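Local coordinates for protein phage terminase large subunit (Thermus phage P7426, PDB 7KS4) that probably acts as the ATP-driven motor that packs viral DNA into empty capsids, this piece being its N-terminal ATPase domain, and as a genome-cutting endonuclease, at residues Leu9-Tyr21 and Lys48-Leu60. Sequence-based numbering, arbitrary orientation. Where two conformers were deposited one is given.
Sequences LRPSDKFFELLGY and KSEAASVEAVFEL
F58 meets the N-terminal segment on two fronts. One face of its ring lies under P11, whose CB sits 3.9 Å from the ring centroid in a CH-pi contact, while its edge turns into the face of F15. That second pair is T-shaped, with planes at 86° and F58 CD1 over the middle of the F15 ring. F15 has CG anti to its backbone N (chi1 -166°), which carries its ring toward helix 48-60, with CZ 3.7 Å from F58 CA.

Further along, V54 fills the angle between Y21, L19 and F16. Its CG2 stands almost squarely over the centre of the Y21 ring, 3.5 Å from the centroid, and its CG1 touches L19 CD1 at 3.6 Å and the edge of F16. V57 CG1 continues this apolar seam toward L19 CD2 and F15. Beyond V54, E50 CG packs against Y21 CE1 (3.7 Å), and A51 lies by the phenol oxygen, which hydrogen-bonds H31.

The polar link pairs R10 with E55, guanidinium and carboxylate nearly coplanar; its very short length is doubtful, since R10 is poorly ordered and modelled linked to a sulfate. E55 OE1 also pairs with R38, and OE2 hydrogen-bonds H31.

Helix 13-19, N-capped by S12 and closed by a Schellman motif at G20, crosses helix 48-60 at 106°. The latter begins with K48 and S49, the last residues of the P-loop (Walker A) motif, which bind ADP and magnesium. A52 packs on strands 150-153 and 178-183, A56 on strand 150-153, whereas S53 and V57 touch helix 75-92 and A51 meets helix 25-32.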
loop_
_atom_site.group_PDB
_atom_site.type_symbol
_atom_site.label_atom_id
_atom_site.label_comp_id
_atom_site.label_asym_id
_atom_site.label_seq_id
_atom_site.Cartn_x
_atom_site.Cartn_y
_atom_site.Cartn_z
ATOM N N LEU A 9 5.531 -5.108 14.929
ATOM C CA LEU A 9 6.016 -4.691 13.620
ATOM C C LEU A 9 5.111 -5.269 12.535
ATOM O O LEU A 9 5.003 -4.697 11.450
ATOM C CB LEU A 9 7.491 -5.097 13.408
ATOM C CG LEU A 9 8.047 -6.511 13.632
ATOM C CD1 LEU A 9 7.597 -7.140 14.932
ATOM C CD2 LEU A 9 7.667 -7.400 12.477
ATOM N N ARG A 10 4.441 -6.385 12.828
ATOM C CA ARG A 10 3.444 -6.919 11.912
ATOM C C ARG A 10 2.076 -6.945 12.585
ATOM O O ARG A 10 1.956 -7.455 13.709
ATOM C CB ARG A 10 3.788 -8.350 11.430
ATOM C CG ARG A 10 5.072 -8.546 10.590
ATOM C CD ARG A 10 5.550 -7.296 9.836
ATOM N NE ARG A 10 4.475 -6.658 9.078
ATOM C CZ ARG A 10 4.538 -5.437 8.558
ATOM N NH1 ARG A 10 3.504 -4.949 7.891
ATOM N NH2 ARG A 10 5.629 -4.699 8.701
ATOM N N PRO A 11 1.024 -6.445 11.938
ATOM C CA PRO A 11 -0.316 -6.598 12.514
ATOM C C PRO A 11 -0.669 -8.068 12.678
ATOM O O PRO A 11 -0.349 -8.905 11.830
ATOM C CB PRO A 11 -1.228 -5.895 11.503
ATOM C CG PRO A 11 -0.446 -5.892 10.213
ATOM C CD PRO A 11 0.987 -5.768 10.629
ATOM N N SER A 12 -1.328 -8.363 13.795
ATOM C CA SER A 12 -1.671 -9.707 14.237
ATOM C C SER A 12 -3.123 -10.050 13.893
ATOM O O SER A 12 -3.927 -9.188 13.540
ATOM C CB SER A 12 -1.460 -9.819 15.756
ATOM O OG SER A 12 -2.272 -8.873 16.453
ATOM N N ASP A 13 -3.453 -11.338 14.019
ATOM C CA ASP A 13 -4.850 -11.752 13.908
ATOM C C ASP A 13 -5.727 -10.983 14.889
ATOM O O ASP A 13 -6.850 -10.595 14.555
ATOM C CB ASP A 13 -4.978 -13.257 14.149
ATOM C CG ASP A 13 -4.365 -14.084 13.029
ATOM O OD1 ASP A 13 -4.266 -13.574 11.890
ATOM O OD2 ASP A 13 -3.987 -15.245 13.288
ATOM N N LYS A 14 -5.229 -10.755 16.105
ATOM C CA LYS A 14 -5.981 -9.964 17.075
ATOM C C LYS A 14 -6.214 -8.550 16.559
ATOM O O LYS A 14 -7.309 -7.995 16.714
ATOM C CB LYS A 14 -5.243 -9.926 18.411
ATOM C CG LYS A 14 -4.869 -11.297 18.952
ATOM C CD LYS A 14 -5.575 -11.624 20.257
ATOM C CE LYS A 14 -4.789 -11.125 21.456
ATOM N NZ LYS A 14 -5.547 -11.343 22.713
ATOM N N PHE A 15 -5.204 -7.952 15.933
ATOM C CA PHE A 15 -5.397 -6.616 15.386
ATOM C C PHE A 15 -6.368 -6.638 14.211
ATOM O O PHE A 15 -7.217 -5.750 14.094
ATOM C CB PHE A 15 -4.059 -6.009 14.970
ATOM C CG PHE A 15 -4.129 -4.530 14.719
ATOM C CD1 PHE A 15 -3.993 -3.630 15.765
ATOM C CD2 PHE A 15 -4.344 -4.038 13.442
ATOM C CE1 PHE A 15 -4.064 -2.265 15.539
ATOM C CE2 PHE A 15 -4.416 -2.675 13.211
ATOM C CZ PHE A 15 -4.277 -1.789 14.260
ATOM N N PHE A 16 -6.248 -7.626 13.321
ATOM C CA PHE A 16 -7.224 -7.764 12.239
ATOM C C PHE A 16 -8.640 -7.850 12.789
ATOM O O PHE A 16 -9.564 -7.200 12.277
ATOM C CB PHE A 16 -6.931 -9.015 11.407
ATOM C CG PHE A 16 -5.624 -8.982 10.669
ATOM C CD1 PHE A 16 -5.035 -7.784 10.293
ATOM C CD2 PHE A 16 -4.988 -10.170 10.333
ATOM C CE1 PHE A 16 -3.830 -7.774 9.599
ATOM C CE2 PHE A 16 -3.790 -10.161 9.642
ATOM C CZ PHE A 16 -3.213 -8.962 9.275
ATOM N N GLU A 17 -8.832 -8.668 13.822
ATOM C CA GLU A 17 -10.151 -8.833 14.416
ATOM C C GLU A 17 -10.690 -7.509 14.948
ATOM O O GLU A 17 -11.886 -7.220 14.814
ATOM C CB GLU A 17 -10.071 -9.876 15.526
ATOM C CG GLU A 17 -11.396 -10.301 16.097
ATOM C CD GLU A 17 -12.100 -11.354 15.253
ATOM O OE1 GLU A 17 -11.815 -11.444 14.036
ATOM O OE2 GLU A 17 -12.932 -12.098 15.817
ATOM N N LEU A 18 -9.831 -6.693 15.565
ATOM C CA LEU A 18 -10.252 -5.349 15.956
ATOM C C LEU A 18 -10.715 -4.547 14.746
ATOM O O LEU A 18 -11.697 -3.804 14.820
ATOM C CB LEU A 18 -9.111 -4.615 16.669
ATOM C CG LEU A 18 -8.772 -5.037 18.101
ATOM C CD1 LEU A 18 -7.528 -4.292 18.605
ATOM C CD2 LEU A 18 -9.952 -4.781 19.025
ATOM N N LEU A 19 -10.036 -4.690 13.615
ATOM C CA LEU A 19 -10.406 -3.905 12.447
ATOM C C LEU A 19 -11.660 -4.405 11.745
ATOM O O LEU A 19 -12.153 -3.718 10.845
ATOM C CB LEU A 19 -9.254 -3.882 11.443
ATOM C CG LEU A 19 -8.175 -2.837 11.698
ATOM C CD1 LEU A 19 -7.037 -3.039 10.720
ATOM C CD2 LEU A 19 -8.754 -1.440 11.579
ATOM N N GLY A 20 -12.194 -5.563 12.122
ATOM C CA GLY A 20 -13.235 -6.166 11.312
ATOM C C GLY A 20 -12.714 -6.626 9.973
ATOM O O GLY A 20 -13.461 -6.648 8.993
ATOM N N TYR A 21 -11.446 -7.015 9.919
ATOM C CA TYR A 21 -10.739 -7.308 8.681
ATOM C C TYR A 21 -10.401 -8.789 8.630
ATOM O O TYR A 21 -9.827 -9.330 9.581
ATOM C CB TYR A 21 -9.472 -6.453 8.605
ATOM C CG TYR A 21 -8.541 -6.707 7.434
ATOM C CD1 TYR A 21 -8.969 -6.542 6.120
ATOM C CD2 TYR A 21 -7.215 -7.050 7.650
ATOM C CE1 TYR A 21 -8.107 -6.748 5.054
ATOM C CE2 TYR A 21 -6.337 -7.249 6.586
ATOM C CZ TYR A 21 -6.792 -7.099 5.294
ATOM O OH TYR A 21 -5.933 -7.288 4.231
ATOM N N LYS A 48 -5.850 -4.851 -2.993
ATOM C CA LYS A 48 -4.684 -3.994 -2.805
ATOM C C LYS A 48 -4.987 -2.840 -1.850
ATOM O O LYS A 48 -4.240 -2.592 -0.897
ATOM C CB LYS A 48 -4.235 -3.472 -4.174
ATOM C CG LYS A 48 -3.579 -4.540 -5.092
ATOM C CD LYS A 48 -3.187 -4.065 -6.520
ATOM C CE LYS A 48 -4.287 -3.356 -7.285
ATOM N NZ LYS A 48 -5.387 -4.278 -7.654
ATOM N N SER A 49 -6.093 -2.132 -2.090
ATOM C CA SER A 49 -6.422 -0.936 -1.311
ATOM C C SER A 49 -6.668 -1.279 0.148
ATOM O O SER A 49 -6.211 -0.569 1.053
ATOM C CB SER A 49 -7.664 -0.246 -1.878
ATOM O OG SER A 49 -7.389 0.524 -3.030
ATOM N N GLU A 50 -7.436 -2.341 0.392
ATOM C CA GLU A 50 -7.786 -2.701 1.759
ATOM C C GLU A 50 -6.544 -3.083 2.551
ATOM O O GLU A 50 -6.357 -2.636 3.691
ATOM C CB GLU A 50 -8.796 -3.851 1.762
ATOM C CG GLU A 50 -9.533 -4.002 3.078
ATOM C CD GLU A 50 -10.512 -2.871 3.322
ATOM O OE1 GLU A 50 -10.731 -2.064 2.394
ATOM O OE2 GLU A 50 -11.059 -2.792 4.441
ATOM N N ALA A 51 -5.693 -3.927 1.964
ATOM C CA ALA A 51 -4.493 -4.379 2.657
ATOM C C ALA A 51 -3.572 -3.212 2.976
ATOM O O ALA A 51 -3.007 -3.134 4.075
ATOM C CB ALA A 51 -3.765 -5.419 1.811
ATOM N N ALA A 52 -3.405 -2.291 2.028
ATOM C CA ALA A 52 -2.568 -1.128 2.293
ATOM C C ALA A 52 -3.149 -0.285 3.422
ATOM O O ALA A 52 -2.408 0.224 4.267
ATOM C CB ALA A 52 -2.410 -0.293 1.025
ATOM N N SER A 53 -4.472 -0.109 3.444
ATOM C CA SER A 53 -5.080 0.705 4.491
ATOM C C SER A 53 -4.861 0.076 5.859
ATOM O O SER A 53 -4.570 0.780 6.836
ATOM C CB SER A 53 -6.572 0.907 4.208
ATOM O OG SER A 53 -7.337 -0.248 4.529
ATOM N N VAL A 54 -4.961 -1.253 5.946
ATOM C CA VAL A 54 -4.725 -1.935 7.217
ATOM C C VAL A 54 -3.300 -1.706 7.693
ATOM O O VAL A 54 -3.057 -1.507 8.889
ATOM C CB VAL A 54 -5.039 -3.434 7.084
ATOM C CG1 VAL A 54 -4.621 -4.197 8.347
ATOM C CG2 VAL A 54 -6.531 -3.621 6.822
ATOM N N GLU A 55 -2.332 -1.762 6.772
ATOM C CA GLU A 55 -0.939 -1.518 7.144
ATOM C C GLU A 55 -0.767 -0.130 7.744
ATOM O O GLU A 55 -0.091 0.038 8.768
ATOM C CB GLU A 55 -0.030 -1.686 5.921
ATOM C CG GLU A 55 0.075 -3.121 5.412
ATOM C CD GLU A 55 1.083 -3.949 6.183
ATOM O OE1 GLU A 55 2.032 -3.369 6.749
ATOM O OE2 GLU A 55 0.921 -5.189 6.232
ATOM N N ALA A 56 -1.373 0.880 7.122
ATOM C CA ALA A 56 -1.273 2.246 7.627
ATOM C C ALA A 56 -1.914 2.383 9.002
ATOM O O ALA A 56 -1.340 3.002 9.905
ATOM C CB ALA A 56 -1.915 3.209 6.633
ATOM N N VAL A 57 -3.111 1.817 9.183
ATOM C CA VAL A 57 -3.780 1.897 10.480
ATOM C C VAL A 57 -2.886 1.327 11.570
ATOM O O VAL A 57 -2.717 1.925 12.640
ATOM C CB VAL A 57 -5.135 1.166 10.447
ATOM C CG1 VAL A 57 -5.768 1.192 11.837
ATOM C CG2 VAL A 57 -6.077 1.795 9.439
ATOM N N PHE A 58 -2.314 0.148 11.321
ATOM C CA PHE A 58 -1.465 -0.488 12.319
ATOM C C PHE A 58 -0.300 0.418 12.712
ATOM O O PHE A 58 -0.031 0.625 13.902
ATOM C CB PHE A 58 -0.961 -1.826 11.788
ATOM C CG PHE A 58 -0.100 -2.566 12.762
ATOM C CD1 PHE A 58 -0.659 -3.165 13.878
ATOM C CD2 PHE A 58 1.267 -2.649 12.571
ATOM C CE1 PHE A 58 0.130 -3.839 14.786
ATOM C CE2 PHE A 58 2.060 -3.324 13.473
ATOM C CZ PHE A 58 1.487 -3.923 14.580
ATOM N N GLU A 59 0.401 0.975 11.725
ATOM C CA GLU A 59 1.538 1.837 12.030
ATOM C C GLU A 59 1.131 3.007 12.917
ATOM O O GLU A 59 1.836 3.336 13.880
ATOM C CB GLU A 59 2.172 2.356 10.739
ATOM C CG GLU A 59 2.915 1.304 9.945
ATOM C CD GLU A 59 4.230 0.888 10.582
ATOM O OE1 GLU A 59 4.864 1.719 11.257
ATOM O OE2 GLU A 59 4.624 -0.279 10.399
ATOM N N LEU A 60 -0.002 3.647 12.614
ATOM C CA LEU A 60 -0.365 4.870 13.327
ATOM C C LEU A 60 -0.627 4.603 14.803
ATOM O O LEU A 60 -0.330 5.459 15.643
ATOM C CB LEU A 60 -1.586 5.522 12.672
ATOM C CG LEU A 60 -1.366 5.975 11.220
ATOM C CD1 LEU A 60 -2.676 6.451 10.605
ATOM C CD2 LEU A 60 -0.301 7.068 11.127
#